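Local coordinates for beta-galactosidase (Bacteroides thetaiotaomicron, PDB 5MUJ), which binds the chain B oligosaccharide of the plant pectin rhamnogalacturonan II and is probably a glycoside hydrolase that cleaves a sugar from it, at residues D267-G272 against A290-R295. Sequence-based numbering, arbitrary orientation.
Sequences DGTITG and AFEPSR
Ile270 O is gripped by two donors. Ala290 N reaches Ile270 O at 3.0 Å, and Ser289 OG adds a second bond. The return bond, Ile270 N to Ala290 O, is 2.9 Å long and nearly straight at 175°. These two backbone bonds make Ile270 and Ala290 an antiparallel hydrogen-bonded pair. Their side chains lie on the same face of the sheet, with Ile270 CB 4.3 Å from Ala290 CB. Past this pair a side chain holds the two segments together. Thr269 OG1 donates to Phe291 O at 2.8 Å, tilted 34° from the carbonyl plane. With chi1 at -58°, OG1 stands beside its own backbone N, and CG2 is turned to Ala290 O and the carboxylate of Glu292. A valine in place of Thr269 would probably leave Phe291 O without this donor and hold the start of the loop less firmly. The strands 270-279 and 282-290 are the first two of one four-stranded antiparallel blade. Five such sheets build the chain, consistent with a five-bladed beta-propeller. Ile270, Ala290 and Phe291 belong to the glycan pocket. The Phe291 side chain is about 3 Å from a bound arabinose at nearest atoms. Ala290 CB sits over one face of the Phe291 ring, offset toward the rim, while Ile270 CD1 meets the edge, 4.3 Å from Phe291 CE2. In the loop, Glu292 OE2 takes Ser294 OG at 2.6 Å and Ser294 N at 3.1 Å from opposite faces of the carboxylate. Arg295 NH1 donates to Ser294 OG in the guanidinium plane, and NH2 forms a salt bridge with Asp319.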
loop_
_atom_site.group_PDB
_atom_site.type_symbol
_atom_site.label_atom_id
_atom_site.label_comp_id
_atom_site.label_asym_id
_atom_site.label_seq_id
_atom_site.Cartn_x
_atom_site.Cartn_y
_atom_site.Cartn_z
ATOM N N ASP A 267 0.487 -7.802 20.858
ATOM C CA ASP A 267 1.514 -8.736 20.425
ATOM C C ASP A 267 1.336 -9.178 18.972
ATOM O O ASP A 267 0.372 -9.895 18.617
ATOM C CB ASP A 267 1.528 -9.968 21.334
ATOM C CG ASP A 267 2.648 -10.949 20.985
ATOM O OD1 ASP A 267 3.540 -10.610 20.168
ATOM O OD2 ASP A 267 2.643 -12.064 21.542
ATOM N N GLY A 268 2.283 -8.751 18.143
ATOM C CA GLY A 268 2.334 -9.155 16.757
ATOM C C GLY A 268 1.342 -8.410 15.874
ATOM O O GLY A 268 1.256 -8.727 14.692
ATOM N N THR A 269 0.623 -7.411 16.391
ATOM C CA THR A 269 -0.406 -6.706 15.577
ATOM C C THR A 269 0.258 -5.848 14.517
ATOM O O THR A 269 1.287 -5.189 14.794
ATOM C CB THR A 269 -1.293 -5.783 16.433
ATOM O OG1 THR A 269 -1.914 -6.565 17.455
ATOM C CG2 THR A 269 -2.372 -5.069 15.598
ATOM N N ILE A 270 -0.348 -5.831 13.325
ATOM C CA ILE A 270 0.165 -5.079 12.210
ATOM C C ILE A 270 -0.768 -3.933 11.967
ATOM O O ILE A 270 -1.973 -4.129 11.906
ATOM C CB ILE A 270 0.284 -5.949 10.948
ATOM C CG1 ILE A 270 1.396 -6.979 11.132
ATOM C CG2 ILE A 270 0.629 -5.118 9.734
ATOM C CD1 ILE A 270 1.451 -8.039 10.038
ATOM N N THR A 271 -0.200 -2.759 11.784
ATOM C CA THR A 271 -0.889 -1.583 11.302
ATOM C C THR A 271 -0.046 -1.127 10.120
ATOM O O THR A 271 1.175 -0.877 10.274
ATOM C CB THR A 271 -0.964 -0.451 12.350
ATOM O OG1 THR A 271 -1.575 -0.936 13.561
ATOM C CG2 THR A 271 -1.735 0.776 11.804
ATOM N N GLY A 272 -0.683 -1.023 8.942
ATOM C CA GLY A 272 0.075 -0.600 7.821
ATOM C C GLY A 272 -0.623 -0.209 6.541
ATOM O O GLY A 272 -1.819 0.073 6.497
ATOM N N ALA A 290 -3.798 -6.322 10.875
ATOM C CA ALA A 290 -3.873 -7.774 10.986
ATOM C C ALA A 290 -3.517 -8.171 12.398
ATOM O O ALA A 290 -2.708 -7.466 13.065
ATOM C CB ALA A 290 -2.977 -8.502 9.993
ATOM N N PHE A 291 -4.073 -9.299 12.845
ATOM C CA PHE A 291 -3.752 -9.870 14.190
ATOM C C PHE A 291 -4.033 -8.837 15.275
ATOM O O PHE A 291 -3.281 -8.716 16.257
ATOM C CB PHE A 291 -2.320 -10.411 14.237
ATOM C CG PHE A 291 -1.975 -11.239 13.045
ATOM C CD1 PHE A 291 -2.741 -12.357 12.730
ATOM C CD2 PHE A 291 -0.962 -10.846 12.164
ATOM C CE1 PHE A 291 -2.475 -13.101 11.586
ATOM C CE2 PHE A 291 -0.696 -11.587 11.022
ATOM C CZ PHE A 291 -1.460 -12.707 10.729
ATOM N N GLU A 292 -5.130 -8.106 15.094
ATOM C CA GLU A 292 -5.686 -7.208 16.112
ATOM C C GLU A 292 -6.598 -8.035 17.037
ATOM O O GLU A 292 -7.552 -8.639 16.576
ATOM C CB GLU A 292 -6.474 -6.090 15.409
ATOM C CG GLU A 292 -7.343 -5.196 16.242
ATOM C CD GLU A 292 -6.682 -4.719 17.522
ATOM O OE1 GLU A 292 -5.566 -4.177 17.445
ATOM O OE2 GLU A 292 -7.303 -4.862 18.587
ATOM N N PRO A 293 -6.304 -8.090 18.360
ATOM C CA PRO A 293 -7.186 -8.936 19.211
ATOM C C PRO A 293 -8.696 -8.610 19.245
ATOM O O PRO A 293 -9.498 -9.518 19.491
ATOM C CB PRO A 293 -6.622 -8.735 20.617
ATOM C CG PRO A 293 -5.264 -8.182 20.433
ATOM C CD PRO A 293 -5.152 -7.534 19.101
ATOM N N SER A 294 -9.066 -7.343 19.017
ATOM C CA SER A 294 -10.479 -6.889 19.077
ATOM C C SER A 294 -11.379 -7.287 17.895
ATOM O O SER A 294 -12.579 -7.010 17.937
ATOM C CB SER A 294 -10.525 -5.375 19.223
ATOM O OG SER A 294 -9.880 -4.746 18.130
ATOM N N ARG A 295 -10.787 -7.870 16.853
ATOM C CA ARG A 295 -11.476 -8.444 15.701
ATOM C C ARG A 295 -11.372 -9.997 15.658
ATOM O O ARG A 295 -10.301 -10.609 15.958
ATOM C CB ARG A 295 -10.887 -7.845 14.417
ATOM C CG ARG A 295 -11.528 -6.553 13.950
ATOM C CD ARG A 295 -11.310 -5.409 14.883
ATOM N NE ARG A 295 -11.498 -4.126 14.211
ATOM C CZ ARG A 295 -11.114 -2.939 14.663
ATOM N NH1 ARG A 295 -10.499 -2.823 15.837
ATOM N NH2 ARG A 295 -11.342 -1.849 13.948
#